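Local coordinates for uncharacterized protein (Parabacteroides merdae, PDB 4R7F), which is of unknown function but has three immunoglobulin-like beta-sandwich domains, the first related to plug proteins of the type 9 secretion system, at residues 224-238 with 338-350. Sequence-based numbering, arbitrary orientation.
Sequences YRRMEFLSNKYNGMH and LLKQGSYNYQYLF
R225 and M227 face Y346 and Y344 where strands 225-228 and 342-350 pair antiparallel in what is probably one of the protein's immunoglobulin-like beta-sandwiches. The four side chains share one face of the sheet. Y346 is the main bump: CG lies between backbone N and carbonyl carbon (chi1 71°), turning the ring back toward strand 225-228; R225 CB sits over its face, 3.7 Å from the centroid, in a CH-pi contact, and M227 CB meets its edge. An alanine in place of Y346 would probably open a gap under R225 and beside M227, and cost D256 one of its two tyrosine hydroxyls. Beyond the ring, the extended R225 chain brings NE to the edge of Y348, while E364 takes up the charge in a salt bridge. M227 bends so that CE fills the hollow between Y344 CB, 3.6 Å away, and L339 CD1. The F229 ring wedges into the turn between strands 338-340 and 342-350, its CE2 3.4 Å from Q341 CA, against V251 and V293 of the facing sheet. At the other end, the Q347 amide stacks on Y224, planes 26° apart, and one water joins Y224 OH (2.8 Å) to Q347 NE2 (3.1 Å).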
loop_
_atom_site.group_PDB
_atom_site.type_symbol
_atom_site.label_atom_id
_atom_site.label_comp_id
_atom_site.label_asym_id
_atom_site.label_seq_id
_atom_site.Cartn_x
_atom_site.Cartn_y
_atom_site.Cartn_z
ATOM N N TYR A 224 -3.972 8.657 12.705
ATOM C CA TYR A 224 -5.113 9.476 13.007
ATOM C C TYR A 224 -5.965 8.698 13.986
ATOM O O TYR A 224 -5.955 7.440 14.043
ATOM C CB TYR A 224 -5.928 9.814 11.741
ATOM C CG TYR A 224 -5.312 10.857 10.840
ATOM C CD1 TYR A 224 -4.158 10.615 10.163
ATOM C CD2 TYR A 224 -5.920 12.107 10.656
ATOM C CE1 TYR A 224 -3.583 11.579 9.338
ATOM C CE2 TYR A 224 -5.361 13.072 9.857
ATOM C CZ TYR A 224 -4.190 12.802 9.174
ATOM O OH TYR A 224 -3.604 13.750 8.358
ATOM N N ARG A 225 -6.684 9.481 14.780
ATOM C CA ARG A 225 -7.695 8.984 15.672
ATOM C C ARG A 225 -8.889 8.538 14.861
ATOM O O ARG A 225 -9.182 9.115 13.789
ATOM C CB ARG A 225 -8.144 10.085 16.639
ATOM C CG ARG A 225 -7.071 10.560 17.600
ATOM C CD ARG A 225 -7.446 11.905 18.198
ATOM N NE ARG A 225 -6.343 12.567 18.855
ATOM C CZ ARG A 225 -5.974 12.362 20.115
ATOM N NH1 ARG A 225 -6.599 11.485 20.889
ATOM N NH2 ARG A 225 -4.959 13.046 20.598
ATOM N N ARG A 226 -9.588 7.522 15.376
ATOM C CA ARG A 226 -10.744 6.954 14.653
ATOM C C ARG A 226 -11.937 6.861 15.554
ATOM O O ARG A 226 -11.820 6.729 16.783
ATOM C CB ARG A 226 -10.432 5.585 14.041
ATOM C CG ARG A 226 -9.305 5.600 13.006
ATOM C CD ARG A 226 -8.570 4.270 12.903
ATOM N NE ARG A 226 -9.455 3.135 12.570
ATOM C CZ ARG A 226 -9.463 1.944 13.181
ATOM N NH1 ARG A 226 -8.632 1.664 14.186
ATOM N NH2 ARG A 226 -10.310 1.010 12.779
HETATM N N MSE A 227 -13.092 6.915 14.900
HETATM C CA MSE A 227 -14.390 7.023 15.544
HETATM C C MSE A 227 -15.377 6.534 14.515
HETATM O O MSE A 227 -15.154 6.724 13.321
HETATM C CB MSE A 227 -14.389 8.532 15.812
HETATM C CG MSE A 227 -15.668 9.201 16.134
HETATM SE SE MSE A 227 -16.722 9.574 14.567
HETATM C CE MSE A 227 -16.538 11.473 14.155
ATOM N N GLU A 228 -16.458 5.888 14.943
ATOM C CA GLU A 228 -17.493 5.386 14.019
ATOM C C GLU A 228 -18.832 5.450 14.691
ATOM O O GLU A 228 -18.948 5.103 15.864
ATOM C CB GLU A 228 -17.310 3.912 13.678
ATOM C CG GLU A 228 -16.074 3.518 12.906
ATOM C CD GLU A 228 -16.124 2.055 12.483
ATOM O OE1 GLU A 228 -17.248 1.505 12.426
ATOM O OE2 GLU A 228 -15.046 1.461 12.218
ATOM N N PHE A 229 -19.855 5.833 13.939
ATOM C CA PHE A 229 -21.211 5.810 14.470
ATOM C C PHE A 229 -22.174 5.424 13.370
ATOM O O PHE A 229 -22.785 6.268 12.714
ATOM C CB PHE A 229 -21.598 7.114 15.170
ATOM C CG PHE A 229 -21.591 8.341 14.279
ATOM C CD1 PHE A 229 -20.395 8.961 13.911
ATOM C CD2 PHE A 229 -22.788 8.923 13.870
ATOM C CE1 PHE A 229 -20.408 10.103 13.120
ATOM C CE2 PHE A 229 -22.802 10.052 13.067
ATOM C CZ PHE A 229 -21.612 10.646 12.686
ATOM N N LEU A 230 -22.320 4.110 13.229
ATOM C CA LEU A 230 -23.080 3.504 12.168
ATOM C C LEU A 230 -24.550 3.295 12.516
ATOM O O LEU A 230 -25.356 3.012 11.626
ATOM C CB LEU A 230 -22.458 2.170 11.804
ATOM C CG LEU A 230 -20.985 2.171 11.435
ATOM C CD1 LEU A 230 -20.588 0.762 11.002
ATOM C CD2 LEU A 230 -20.686 3.184 10.342
ATOM N N SER A 231 -24.902 3.437 13.792
ATOM C CA SER A 231 -26.307 3.521 14.182
ATOM C C SER A 231 -26.453 4.244 15.501
ATOM O O SER A 231 -25.447 4.519 16.173
ATOM C CB SER A 231 -26.932 2.123 14.302
ATOM O OG SER A 231 -26.669 1.552 15.563
ATOM N N ASN A 232 -27.707 4.531 15.867
ATOM C CA ASN A 232 -28.030 5.025 17.214
ATOM C C ASN A 232 -28.290 3.955 18.303
ATOM O O ASN A 232 -28.618 4.304 19.426
ATOM C CB ASN A 232 -29.226 6.004 17.186
ATOM C CG ASN A 232 -30.461 5.436 16.508
ATOM O OD1 ASN A 232 -30.725 4.244 16.522
ATOM N ND2 ASN A 232 -31.215 6.308 15.896
ATOM N N LYS A 233 -28.145 2.674 17.978
ATOM C CA LYS A 233 -28.590 1.599 18.888
ATOM C C LYS A 233 -27.473 1.213 19.837
ATOM O O LYS A 233 -27.689 1.094 21.034
ATOM C CB LYS A 233 -29.062 0.347 18.121
ATOM C CG LYS A 233 -30.029 0.586 16.966
ATOM C CD LYS A 233 -31.455 0.782 17.432
ATOM C CE LYS A 233 -32.337 1.341 16.323
ATOM N NZ LYS A 233 -33.335 2.295 16.884
ATOM N N TYR A 234 -26.281 1.008 19.294
ATOM C CA TYR A 234 -25.115 0.712 20.111
ATOM C C TYR A 234 -24.100 1.829 19.966
ATOM O O TYR A 234 -24.179 2.648 19.049
ATOM C CB TYR A 234 -24.484 -0.635 19.712
ATOM C CG TYR A 234 -24.007 -0.697 18.285
ATOM C CD1 TYR A 234 -24.888 -1.000 17.252
ATOM C CD2 TYR A 234 -22.666 -0.461 17.962
ATOM C CE1 TYR A 234 -24.454 -1.053 15.934
ATOM C CE2 TYR A 234 -22.221 -0.510 16.645
ATOM C CZ TYR A 234 -23.123 -0.802 15.637
ATOM O OH TYR A 234 -22.705 -0.872 14.334
ATOM N N ASN A 235 -23.140 1.832 20.879
ATOM C CA ASN A 235 -22.036 2.765 20.860
ATOM C C ASN A 235 -20.920 2.226 20.002
ATOM O O ASN A 235 -20.345 1.197 20.323
ATOM C CB ASN A 235 -21.530 2.978 22.279
ATOM C CG ASN A 235 -22.551 3.670 23.158
ATOM O OD1 ASN A 235 -23.316 4.535 22.718
ATOM N ND2 ASN A 235 -22.554 3.305 24.413
ATOM N N GLY A 236 -20.607 2.910 18.907
ATOM C CA GLY A 236 -19.533 2.458 18.029
ATOM C C GLY A 236 -18.151 2.762 18.602
ATOM O O GLY A 236 -18.002 3.137 19.764
HETATM N N MSE A 237 -17.137 2.585 17.765
HETATM C CA MSE A 237 -15.747 2.797 18.143
HETATM C C MSE A 237 -15.585 4.203 18.621
HETATM O O MSE A 237 -15.942 5.158 17.919
HETATM C CB MSE A 237 -14.895 2.582 16.902
HETATM C CG MSE A 237 -13.400 2.876 17.104
HETATM SE SE MSE A 237 -12.496 2.596 15.380
HETATM C CE MSE A 237 -12.627 0.636 15.124
ATOM N N HIS A 238 -15.024 4.333 19.815
ATOM C CA HIS A 238 -14.716 5.617 20.431
ATOM C C HIS A 238 -15.943 6.422 20.788
ATOM O O HIS A 238 -15.851 7.622 21.004
ATOM C CB HIS A 238 -13.759 6.440 19.552
ATOM C CG HIS A 238 -12.868 7.350 20.327
ATOM N ND1 HIS A 238 -11.942 6.885 21.238
ATOM C CD2 HIS A 238 -12.755 8.704 20.328
ATOM C CE1 HIS A 238 -11.272 7.912 21.745
ATOM N NE2 HIS A 238 -11.753 9.025 21.208
ATOM N N LEU A 338 -21.982 18.797 13.225
ATOM C CA LEU A 338 -22.977 17.980 12.564
ATOM C C LEU A 338 -22.315 17.208 11.414
ATOM O O LEU A 338 -21.842 17.786 10.444
ATOM C CB LEU A 338 -24.107 18.855 12.036
ATOM C CG LEU A 338 -25.344 18.130 11.492
ATOM C CD1 LEU A 338 -26.218 17.629 12.634
ATOM C CD2 LEU A 338 -26.169 19.026 10.582
ATOM N N LEU A 339 -22.355 15.892 11.550
ATOM C CA LEU A 339 -21.689 14.932 10.700
ATOM C C LEU A 339 -22.652 13.809 10.286
ATOM O O LEU A 339 -23.515 13.345 11.073
ATOM C CB LEU A 339 -20.494 14.303 11.449
ATOM C CG LEU A 339 -19.324 15.259 11.734
ATOM C CD1 LEU A 339 -18.268 14.604 12.599
ATOM C CD2 LEU A 339 -18.699 15.734 10.440
ATOM N N LYS A 340 -22.489 13.391 9.039
ATOM C CA LYS A 340 -23.168 12.229 8.484
ATOM C C LYS A 340 -22.522 10.964 9.004
ATOM O O LYS A 340 -21.291 10.849 9.091
ATOM C CB LYS A 340 -23.088 12.279 6.968
ATOM C CG LYS A 340 -24.024 11.359 6.219
ATOM C CD LYS A 340 -23.811 11.518 4.708
ATOM C CE LYS A 340 -24.964 10.942 3.905
ATOM N NZ LYS A 340 -25.086 11.578 2.570
ATOM N N GLN A 341 -23.364 10.010 9.351
ATOM C CA GLN A 341 -22.924 8.738 9.890
ATOM C C GLN A 341 -21.867 8.033 9.044
ATOM O O GLN A 341 -21.971 8.007 7.812
ATOM C CB GLN A 341 -24.105 7.791 10.005
ATOM C CG GLN A 341 -25.134 8.165 11.020
ATOM C CD GLN A 341 -26.268 7.169 10.978
ATOM O OE1 GLN A 341 -27.123 7.226 10.087
ATOM N NE2 GLN A 341 -26.261 6.231 11.918
ATOM N N GLY A 342 -20.906 7.411 9.727
ATOM C CA GLY A 342 -19.821 6.688 9.070
ATOM C C GLY A 342 -18.603 6.477 9.971
ATOM O O GLY A 342 -18.697 6.609 11.200
ATOM N N SER A 343 -17.468 6.151 9.343
ATOM C CA SER A 343 -16.162 6.007 10.016
ATOM C C SER A 343 -15.342 7.220 9.699
ATOM O O SER A 343 -15.142 7.543 8.521
ATOM C CB SER A 343 -15.388 4.768 9.525
ATOM O OG SER A 343 -16.192 3.605 9.590
ATOM N N TYR A 344 -14.837 7.873 10.736
ATOM C CA TYR A 344 -14.031 9.099 10.568
ATOM C C TYR A 344 -12.623 8.948 11.122
ATOM O O TYR A 344 -12.443 8.466 12.248
ATOM C CB TYR A 344 -14.733 10.296 11.245
ATOM C CG TYR A 344 -15.957 10.804 10.479
ATOM C CD1 TYR A 344 -17.174 10.099 10.487
ATOM C CD2 TYR A 344 -15.907 12.008 9.756
ATOM C CE1 TYR A 344 -18.282 10.565 9.787
ATOM C CE2 TYR A 344 -16.999 12.464 9.050
ATOM C CZ TYR A 344 -18.183 11.734 9.059
ATOM O OH TYR A 344 -19.256 12.220 8.355
ATOM N N ASN A 345 -11.629 9.355 10.329
ATOM C CA ASN A 345 -10.310 9.689 10.869
ATOM C C ASN A 345 -10.301 11.174 11.289
ATOM O O ASN A 345 -10.899 12.028 10.631
ATOM C CB ASN A 345 -9.198 9.550 9.818
ATOM C CG ASN A 345 -8.836 8.108 9.444
ATOM O OD1 ASN A 345 -7.761 7.887 8.910
ATOM N ND2 ASN A 345 -9.709 7.151 9.673
ATOM N N TYR A 346 -9.536 11.499 12.317
ATOM C CA TYR A 346 -9.390 12.870 12.739
ATOM C C TYR A 346 -8.167 13.037 13.617
ATOM O O TYR A 346 -7.650 12.073 14.148
ATOM C CB TYR A 346 -10.659 13.372 13.474
ATOM C CG TYR A 346 -10.903 12.782 14.858
ATOM C CD1 TYR A 346 -11.488 11.532 15.034
ATOM C CD2 TYR A 346 -10.573 13.498 15.998
ATOM C CE1 TYR A 346 -11.726 11.029 16.328
ATOM C CE2 TYR A 346 -10.796 12.997 17.271
ATOM C CZ TYR A 346 -11.357 11.765 17.443
ATOM O OH TYR A 346 -11.572 11.322 18.743
ATOM N N GLN A 347 -7.716 14.280 13.761
ATOM C CA GLN A 347 -6.654 14.605 14.680
ATOM C C GLN A 347 -6.725 16.075 15.016
ATOM O O GLN A 347 -7.541 16.848 14.470
ATOM C CB GLN A 347 -5.304 14.282 14.068
ATOM C CG GLN A 347 -4.946 15.210 12.948
ATOM C CD GLN A 347 -3.612 14.898 12.287
ATOM O OE1 GLN A 347 -2.820 14.075 12.753
ATOM N NE2 GLN A 347 -3.355 15.576 11.178
ATOM N N TYR A 348 -5.830 16.459 15.900
ATOM C CA TYR A 348 -5.805 17.767 16.465
ATOM C C TYR A 348 -4.461 18.412 16.154
ATOM O O TYR A 348 -3.421 17.922 16.570
ATOM C CB TYR A 348 -5.981 17.657 17.977
ATOM C CG TYR A 348 -7.328 17.126 18.444
ATOM C CD1 TYR A 348 -8.507 17.890 18.355
ATOM C CD2 TYR A 348 -7.414 15.886 19.041
ATOM C CE1 TYR A 348 -9.711 17.393 18.826
ATOM C CE2 TYR A 348 -8.609 15.390 19.496
ATOM C CZ TYR A 348 -9.752 16.122 19.386
ATOM O OH TYR A 348 -10.909 15.563 19.890
ATOM N N LEU A 349 -4.497 19.521 15.435
ATOM C CA LEU A 349 -3.290 20.223 15.076
ATOM C C LEU A 349 -3.227 21.525 15.848
ATOM O O LEU A 349 -4.228 22.167 16.053
ATOM C CB LEU A 349 -3.283 20.537 13.585
ATOM C CG LEU A 349 -3.203 19.390 12.590
ATOM C CD1 LEU A 349 -3.153 19.984 11.180
ATOM C CD2 LEU A 349 -1.972 18.540 12.842
ATOM N N PHE A 350 -2.026 21.892 16.244
ATOM C CA PHE A 350 -1.711 23.158 16.854
ATOM C C PHE A 350 -1.122 24.115 15.798
ATOM O O PHE A 350 -0.191 23.751 15.085
ATOM C CB PHE A 350 -0.656 22.894 17.944
ATOM C CG PHE A 350 -0.199 24.105 18.659
ATOM C CD1 PHE A 350 -1.048 24.774 19.528
ATOM C CD2 PHE A 350 1.085 24.587 18.472
ATOM C CE1 PHE A 350 -0.626 25.918 20.196
ATOM C CE2 PHE A 350 1.514 25.722 19.139
ATOM C CZ PHE A 350 0.661 26.378 20.014
HETATM O O HOH W 1 -1.144 14.744 9.200
#